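Side-chain contacts in AclR protein (Streptomyces galilaeus, PDB 2GEY), which probably acts as a hydroxylase in the biosynthesis of aromatic polyketide antibiotics, built on the alpha+beta barrel fold of SnoaL-like polyketide cyclases: residues K56-L61 and Q97-H102; G87-V92 and R124-R129; P31-Y36 and V42-M47. All blocks are in the same frame, centred on the assembly; numbering follows the deposited sequence.

Interaction 1: residues K56-L61 and Q97-H102; sequences KAFPDL and QRVSWH
Phe58 offers one ring face to Trp101, whose six-membered ring comes in edge first: a tilted edge-to-face pair, centroids 5.2 Å apart and planes at 57°. CZ3 of Trp101 stands over the centre of the Phe58 ring, while Phe58 CD2 and Trp101 CH2 are the nearest atoms at 3.9 Å. Ala57 CB covers the other face toward its rim. Val99 CG2 meets Phe58 CE1 at 3.7 Å and also lies in plane at the indole edge, so one methyl touches both rings. With CG of Trp101 between backbone N and carbonyl carbon (chi1 65°), the indole lies out toward the end of helix 44-57.

Beside this apolar patch, Asp60 OD2 approaches the edge of the Arg98 guanidinium, making a long salt bridge of 3.9 Å to NH1. Carboxylate and guanidinium planes are nearly perpendicular. Thr84 OG1 hydrogen-bonds to both Asp60 OD2 and Arg98 NH1, and a water links Arg98 NH1 to Asp60 O.

Leu126 of helix 124-129 also packs on Phe58, Val99 and Trp101. Here a helix end and its following type I turn pack on the curved sheet, as in the alpha+beta barrel of the NTF2-like SnoaL family.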
# COMPACT_ATOMS: atom_id res chain seq x y z
N LYS A 56 10.55 -9.29 -18.06
CA LYS A 56 10.16 -9.87 -19.35
C LYS A 56 8.76 -9.41 -19.79
O LYS A 56 8.54 -9.10 -20.96
CB LYS A 56 10.20 -11.40 -19.28
CG LYS A 56 10.03 -12.05 -20.62
CD LYS A 56 9.86 -13.57 -20.52
CE LYS A 56 9.25 -14.14 -21.80
NZ LYS A 56 7.84 -13.65 -22.03
N ALA A 57 7.83 -9.37 -18.84
CA ALA A 57 6.45 -8.99 -19.13
C ALA A 57 6.32 -7.50 -19.42
O ALA A 57 5.53 -7.08 -20.28
CB ALA A 57 5.55 -9.38 -17.97
N PHE A 58 7.13 -6.71 -18.70
CA PHE A 58 7.10 -5.24 -18.75
C PHE A 58 8.50 -4.68 -19.04
O PHE A 58 9.10 -4.01 -18.19
CB PHE A 58 6.56 -4.73 -17.42
CG PHE A 58 5.24 -5.34 -17.04
CD1 PHE A 58 4.09 -5.02 -17.76
CD2 PHE A 58 5.15 -6.27 -16.01
CE1 PHE A 58 2.87 -5.59 -17.44
CE2 PHE A 58 3.92 -6.84 -15.68
CZ PHE A 58 2.79 -6.51 -16.41
N PRO A 59 9.01 -4.92 -20.26
CA PRO A 59 10.42 -4.64 -20.60
C PRO A 59 10.82 -3.17 -20.60
O PRO A 59 12.02 -2.87 -20.60
CB PRO A 59 10.55 -5.23 -22.01
CG PRO A 59 9.19 -5.23 -22.56
CD PRO A 59 8.28 -5.51 -21.40
N ASP A 60 9.84 -2.28 -20.62
CA ASP A 60 10.08 -0.84 -20.63
C ASP A 60 9.70 -0.19 -19.31
O ASP A 60 9.50 1.03 -19.24
CB ASP A 60 9.31 -0.20 -21.78
CG ASP A 60 7.81 -0.40 -21.69
OD1 ASP A 60 7.31 -1.05 -20.74
OD2 ASP A 60 7.11 0.08 -22.59
N LEU A 61 9.59 -0.98 -18.25
CA LEU A 61 9.06 -0.45 -17.00
C LEU A 61 9.92 0.69 -16.47
O LEU A 61 11.14 0.74 -16.71
CB LEU A 61 8.88 -1.54 -15.95
CG LEU A 61 10.13 -2.24 -15.43
CD1 LEU A 61 10.80 -1.44 -14.30
CD2 LEU A 61 9.78 -3.65 -14.95
N GLN A 97 -0.93 -2.68 -23.83
CA GLN A 97 -1.56 -1.63 -23.03
C GLN A 97 -0.56 -1.02 -22.08
O GLN A 97 0.29 -1.74 -21.54
CB GLN A 97 -2.66 -2.20 -22.13
CG GLN A 97 -4.06 -2.25 -22.68
CD GLN A 97 -5.08 -2.27 -21.55
OE1 GLN A 97 -5.94 -1.38 -21.46
NE2 GLN A 97 -4.97 -3.25 -20.65
N ARG A 98 -0.69 0.27 -21.82
CA ARG A 98 0.02 0.89 -20.71
C ARG A 98 -0.60 0.45 -19.39
O ARG A 98 -1.83 0.39 -19.26
CB ARG A 98 -0.01 2.41 -20.81
CG ARG A 98 0.73 2.97 -22.02
CD ARG A 98 2.24 2.79 -21.89
NE ARG A 98 2.79 3.69 -20.88
CZ ARG A 98 4.03 3.63 -20.39
NH1 ARG A 98 4.89 2.69 -20.80
NH2 ARG A 98 4.41 4.52 -19.49
N VAL A 99 0.25 0.17 -18.41
CA VAL A 99 -0.19 -0.29 -17.11
C VAL A 99 0.58 0.47 -16.04
O VAL A 99 1.59 1.11 -16.33
CB VAL A 99 0.03 -1.81 -16.92
CG1 VAL A 99 -0.73 -2.60 -17.99
CG2 VAL A 99 1.52 -2.18 -16.93
N SER A 100 0.07 0.38 -14.81
CA SER A 100 0.71 0.99 -13.65
C SER A 100 0.42 0.19 -12.39
O SER A 100 -0.59 -0.54 -12.29
CB SER A 100 0.25 2.44 -13.47
OG SER A 100 -1.14 2.49 -13.15
N TRP A 101 1.31 0.33 -11.41
CA TRP A 101 1.03 -0.13 -10.07
C TRP A 101 1.87 0.67 -9.07
O TRP A 101 2.63 1.55 -9.46
CB TRP A 101 1.22 -1.66 -9.94
CG TRP A 101 2.59 -2.19 -10.12
CD1 TRP A 101 3.50 -2.46 -9.14
CD2 TRP A 101 3.20 -2.59 -11.35
NE1 TRP A 101 4.64 -2.98 -9.69
CE2 TRP A 101 4.49 -3.07 -11.04
CE3 TRP A 101 2.78 -2.58 -12.69
CZ2 TRP A 101 5.36 -3.54 -12.02
CZ3 TRP A 101 3.65 -3.04 -13.66
CH2 TRP A 101 4.93 -3.51 -13.32
N HIS A 102 1.67 0.39 -7.80
CA HIS A 102 2.23 1.21 -6.73
C HIS A 102 2.78 0.30 -5.67
O HIS A 102 2.22 -0.76 -5.41
CB HIS A 102 1.16 2.13 -6.15
CG HIS A 102 0.41 2.90 -7.19
ND1 HIS A 102 0.85 4.11 -7.68
CD2 HIS A 102 -0.72 2.60 -7.88
CE1 HIS A 102 0.01 4.53 -8.61
NE2 HIS A 102 -0.96 3.64 -8.74
O HOH W 1 7.75 2.87 -20.10

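Interaction 2: residues G87-V92 and R124-R129; sequences GEFMGV and RPLLVR
Met90 and Leu127 make the tightest touch between the loop 87-92 and the helix 124-129: methyl CE of the methionine lies 3.4 Å from Leu127 CD2, closer than carbons usually pack. The sulfur is near the same methyl, with Met90 SD 3.9 Å from Leu127 CD2, so one leucine branch meets the whole end of the thioether. The Met90 chain is extended through chi2 and bends only at chi3 (-46°), which turns CE in against the leucine; the two side chains cross at about a right angle. Next to them Phe89 CE2 approaches Leu126 CD2 at 3.9 Å, obliquely to the ring, and these two side chains also run roughly perpendicular.

What places the two loop side chains is a type I' turn from Phe89 to Val92, with Met90 and Gly91 both at positive phi. It is closed by paired backbone bonds, Val92 N to Phe89 O at 2.9 Å and Phe89 N to Val92 O at 3.1 Å. Farther out, the Phe89 ring meets Phe58 edge-to-face and Leu130 packs on both Phe89 and Met90. Leu127, for its part, packs on Leu133 of the second subunit.

The arrangement is a two-residue type I' turn, in the loop between strands 74-84 and 98-110, packed on a short helix at one end of the barrel. A tetraethylene glycol, probably from the crystallisation liquor, lies beside Phe89 and may mark a pocket; a pocket of this kind is common in NTF2-like folds.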
# COMPACT_ATOMS: atom_id res chain seq x y z
N GLY A 87 4.85 -8.80 -22.55
CA GLY A 87 5.03 -10.25 -22.38
C GLY A 87 3.95 -10.85 -21.51
O GLY A 87 3.32 -10.14 -20.72
N GLU A 88 3.72 -12.16 -21.65
CA GLU A 88 2.69 -12.82 -20.85
C GLU A 88 2.94 -12.60 -19.36
O GLU A 88 4.07 -12.67 -18.89
CB GLU A 88 2.60 -14.32 -21.17
CG GLU A 88 1.33 -14.99 -20.63
CD GLU A 88 1.26 -16.48 -20.94
OE1 GLU A 88 0.86 -17.26 -20.04
OE2 GLU A 88 1.57 -16.88 -22.08
N PHE A 89 1.86 -12.31 -18.63
CA PHE A 89 1.94 -12.07 -17.20
C PHE A 89 0.68 -12.57 -16.51
O PHE A 89 -0.43 -12.26 -16.95
CB PHE A 89 2.14 -10.58 -16.92
CG PHE A 89 2.54 -10.29 -15.51
CD1 PHE A 89 3.78 -10.69 -15.03
CD2 PHE A 89 1.68 -9.63 -14.65
CE1 PHE A 89 4.16 -10.42 -13.72
CE2 PHE A 89 2.04 -9.37 -13.33
CZ PHE A 89 3.29 -9.76 -12.87
N MET A 90 0.86 -13.35 -15.44
CA MET A 90 -0.24 -13.97 -14.70
C MET A 90 -1.22 -14.71 -15.61
O MET A 90 -2.43 -14.67 -15.40
CB MET A 90 -0.99 -12.93 -13.87
CG MET A 90 -0.13 -12.16 -12.91
SD MET A 90 -1.07 -11.10 -11.80
CE MET A 90 -2.21 -10.31 -12.92
N GLY A 91 -0.68 -15.37 -16.64
CA GLY A 91 -1.49 -16.12 -17.58
C GLY A 91 -2.23 -15.29 -18.62
O GLY A 91 -3.00 -15.83 -19.41
N VAL A 92 -2.00 -13.98 -18.63
CA VAL A 92 -2.68 -13.08 -19.56
C VAL A 92 -1.74 -12.70 -20.70
O VAL A 92 -0.64 -12.20 -20.46
CB VAL A 92 -3.16 -11.80 -18.85
CG1 VAL A 92 -3.85 -10.86 -19.84
CG2 VAL A 92 -4.09 -12.16 -17.71
N ARG A 124 -3.58 -3.56 -7.67
CA ARG A 124 -4.98 -3.38 -8.08
C ARG A 124 -5.14 -2.81 -9.51
O ARG A 124 -5.85 -3.41 -10.32
CB ARG A 124 -5.74 -2.53 -7.05
CG ARG A 124 -7.26 -2.55 -7.24
CD ARG A 124 -7.90 -1.28 -6.68
NE ARG A 124 -7.53 -0.11 -7.47
CZ ARG A 124 -8.09 0.22 -8.63
NH1 ARG A 124 -7.66 1.29 -9.29
NH2 ARG A 124 -9.09 -0.49 -9.14
N PRO A 125 -4.47 -1.68 -9.84
CA PRO A 125 -4.67 -1.09 -11.17
C PRO A 125 -4.21 -2.01 -12.30
O PRO A 125 -4.81 -2.03 -13.38
CB PRO A 125 -3.80 0.18 -11.14
CG PRO A 125 -3.40 0.38 -9.75
CD PRO A 125 -3.48 -0.93 -9.05
N LEU A 126 -3.14 -2.76 -12.06
CA LEU A 126 -2.65 -3.73 -13.03
C LEU A 126 -3.62 -4.88 -13.19
O LEU A 126 -3.89 -5.35 -14.30
CB LEU A 126 -1.27 -4.25 -12.63
CG LEU A 126 -0.63 -5.30 -13.55
CD1 LEU A 126 -0.46 -4.74 -14.96
CD2 LEU A 126 0.71 -5.74 -12.98
N LEU A 127 -4.16 -5.36 -12.07
CA LEU A 127 -5.13 -6.45 -12.10
C LEU A 127 -6.37 -6.08 -12.91
O LEU A 127 -6.93 -6.93 -13.62
CB LEU A 127 -5.52 -6.90 -10.69
CG LEU A 127 -4.39 -7.55 -9.88
CD1 LEU A 127 -4.77 -7.60 -8.40
CD2 LEU A 127 -4.07 -8.95 -10.41
N VAL A 128 -6.79 -4.82 -12.82
CA VAL A 128 -7.90 -4.32 -13.64
C VAL A 128 -7.52 -4.35 -15.13
O VAL A 128 -8.29 -4.83 -15.96
CB VAL A 128 -8.33 -2.91 -13.20
CG1 VAL A 128 -9.37 -2.33 -14.16
CG2 VAL A 128 -8.89 -2.96 -11.79
N ARG A 129 -6.32 -3.85 -15.46
CA ARG A 129 -5.85 -3.82 -16.85
C ARG A 129 -5.71 -5.20 -17.46
O ARG A 129 -5.95 -5.39 -18.66
CB ARG A 129 -4.51 -3.08 -16.95
CG ARG A 129 -4.62 -1.58 -16.82
CD ARG A 129 -5.27 -0.94 -18.05
NE ARG A 129 -6.25 0.05 -17.61
CZ ARG A 129 -7.58 -0.08 -17.65
NH1 ARG A 129 -8.17 -1.17 -18.15
NH2 ARG A 129 -8.33 0.91 -17.18

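Interaction 3: residues P31-Y36 and V42-M47; sequences PDIVHY and VSSADM
His35, on strand 33-37, presents its imidazole to Ser44 and Met47 at the start of helix 44-57, and has side chains on both faces and Ser44 at its edge. Over one face comes Met47, its CG 4.0 Å from the His35 ring centroid and only 11° off the normal, a CH-pi contact; the sulfur sits farther out above the same face. Bends at chi2 and chi3 fold the methionine back, bringing Met47 CE within 4.0 Å of His35 CB. Ile33 CG1 covers the opposite face toward its rim. At the edge, in the ring plane, Ser44 OG lies 3.1 Å from His35 NE2, a hydrogen bond in which either partner could donate. The other ring nitrogen, ND1, is hydrogen-bonded to ND1 of His117, so both imidazole nitrogens have partners and the rotation of the ring is fixed. Ser44 OG also touches Ile33 CG2 and is bridged by water to Ile33 O.

Along the backbone, the two segments meet through a hydrogen bond from Val42 N to His35 O at 2.8 Å. A second water joins His35 N to Val42 O, taking the place of a direct bond. Ser43 then N-caps the helix, its OG accepting from Asp46 N at 3.0 Å.

Trp29 meets the imidazole edge-to-face. The whole is a strand-turn-strand-helix connection, in which the edge hairpin 33-42 of the barrel sheet passes through a serine N-cap into a helix packed against it.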
# COMPACT_ATOMS: atom_id res chain seq x y z
N PRO A 31 24.81 -11.26 1.17
CA PRO A 31 24.62 -12.71 1.05
C PRO A 31 23.56 -13.27 2.00
O PRO A 31 22.96 -14.30 1.70
CB PRO A 31 26.00 -13.28 1.42
CG PRO A 31 26.95 -12.17 1.17
CD PRO A 31 26.21 -10.90 1.42
N ASP A 32 23.35 -12.60 3.13
CA ASP A 32 22.41 -13.08 4.15
C ASP A 32 21.07 -12.35 4.13
O ASP A 32 20.31 -12.41 5.10
CB ASP A 32 23.04 -12.94 5.53
CG ASP A 32 24.38 -13.65 5.62
OD1 ASP A 32 24.44 -14.86 5.29
OD2 ASP A 32 25.37 -13.00 6.02
N ILE A 33 20.78 -11.66 3.03
CA ILE A 33 19.55 -10.91 2.90
C ILE A 33 18.31 -11.79 3.09
O ILE A 33 18.27 -12.96 2.66
CB ILE A 33 19.47 -10.19 1.52
CG1 ILE A 33 18.31 -9.20 1.50
CG2 ILE A 33 19.36 -11.20 0.38
CD1 ILE A 33 18.34 -8.27 0.31
N VAL A 34 17.32 -11.23 3.78
CA VAL A 34 16.00 -11.84 3.89
C VAL A 34 14.96 -10.91 3.26
O VAL A 34 14.97 -9.69 3.49
CB VAL A 34 15.62 -12.12 5.36
CG1 VAL A 34 14.27 -12.80 5.45
CG2 VAL A 34 16.68 -12.97 6.01
N HIS A 35 14.09 -11.48 2.45
CA HIS A 35 13.01 -10.75 1.82
C HIS A 35 11.68 -11.14 2.44
O HIS A 35 11.43 -12.33 2.67
CB HIS A 35 12.93 -11.06 0.33
CG HIS A 35 14.23 -10.92 -0.40
ND1 HIS A 35 14.66 -9.73 -0.94
CD2 HIS A 35 15.18 -11.83 -0.71
CE1 HIS A 35 15.82 -9.91 -1.54
NE2 HIS A 35 16.16 -11.18 -1.42
N TYR A 36 10.83 -10.15 2.70
CA TYR A 36 9.50 -10.38 3.23
C TYR A 36 8.44 -9.73 2.34
O TYR A 36 8.63 -8.62 1.84
CB TYR A 36 9.35 -9.82 4.64
CG TYR A 36 10.48 -10.14 5.59
CD1 TYR A 36 11.57 -9.30 5.70
CD2 TYR A 36 10.43 -11.26 6.40
CE1 TYR A 36 12.61 -9.57 6.57
CE2 TYR A 36 11.47 -11.54 7.28
CZ TYR A 36 12.55 -10.68 7.37
OH TYR A 36 13.58 -10.93 8.24
N VAL A 42 10.22 -14.58 1.57
CA VAL A 42 10.34 -14.99 0.18
C VAL A 42 11.81 -15.29 -0.08
O VAL A 42 12.68 -14.46 0.22
CB VAL A 42 9.86 -13.86 -0.76
CG1 VAL A 42 10.05 -14.24 -2.22
CG2 VAL A 42 8.41 -13.52 -0.47
N SER A 43 12.11 -16.46 -0.62
CA SER A 43 13.51 -16.82 -0.88
C SER A 43 14.12 -15.88 -1.92
O SER A 43 13.42 -15.36 -2.78
CB SER A 43 13.62 -18.27 -1.36
OG SER A 43 13.12 -18.40 -2.68
N SER A 44 15.43 -15.66 -1.82
CA SER A 44 16.13 -14.84 -2.81
C SER A 44 15.98 -15.44 -4.21
O SER A 44 15.83 -14.71 -5.19
CB SER A 44 17.61 -14.70 -2.46
OG SER A 44 17.80 -13.80 -1.39
N ALA A 45 16.00 -16.77 -4.29
CA ALA A 45 15.79 -17.48 -5.55
C ALA A 45 14.45 -17.11 -6.17
O ALA A 45 14.37 -16.80 -7.36
CB ALA A 45 15.86 -18.98 -5.33
N ASP A 46 13.39 -17.11 -5.36
CA ASP A 46 12.06 -16.77 -5.84
C ASP A 46 11.96 -15.28 -6.17
O ASP A 46 11.32 -14.90 -7.15
CB ASP A 46 10.99 -17.16 -4.82
CG ASP A 46 10.78 -18.68 -4.73
OD1 ASP A 46 11.45 -19.43 -5.47
OD2 ASP A 46 9.94 -19.11 -3.93
N MET A 47 12.61 -14.45 -5.36
CA MET A 47 12.61 -13.01 -5.60
C MET A 47 13.23 -12.69 -6.96
O MET A 47 12.64 -11.95 -7.76
CB MET A 47 13.37 -12.29 -4.49
CG MET A 47 13.30 -10.77 -4.55
SD MET A 47 11.62 -10.10 -4.50
CE MET A 47 10.91 -11.05 -3.17
O HOH W 2 17.11 -14.64 0.97
O HOH W 3 14.51 -14.40 2.10

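Interactions 1 and 2 are neighbours, with centres about 9 Å apart, and share one hydrophobic cluster: Leu126 belongs to both, and Ala57 O probably accepts a hydrogen bond from Gly87 N. Both are partly buried; interaction 1 adds a long charge pair and a separate water bridge at its rim, whereas interaction 2 is wholly apolar between side chains. Interaction 3 lies nearer the surface, about 23 Å from interaction 1 between centres, and mixes polar bonds and waters with packing of Met47 and Ile33 around a buried histidine. It still shares elements with interaction 1: one uses the start of helix 44-57, the other its end, and both reach the same sheet.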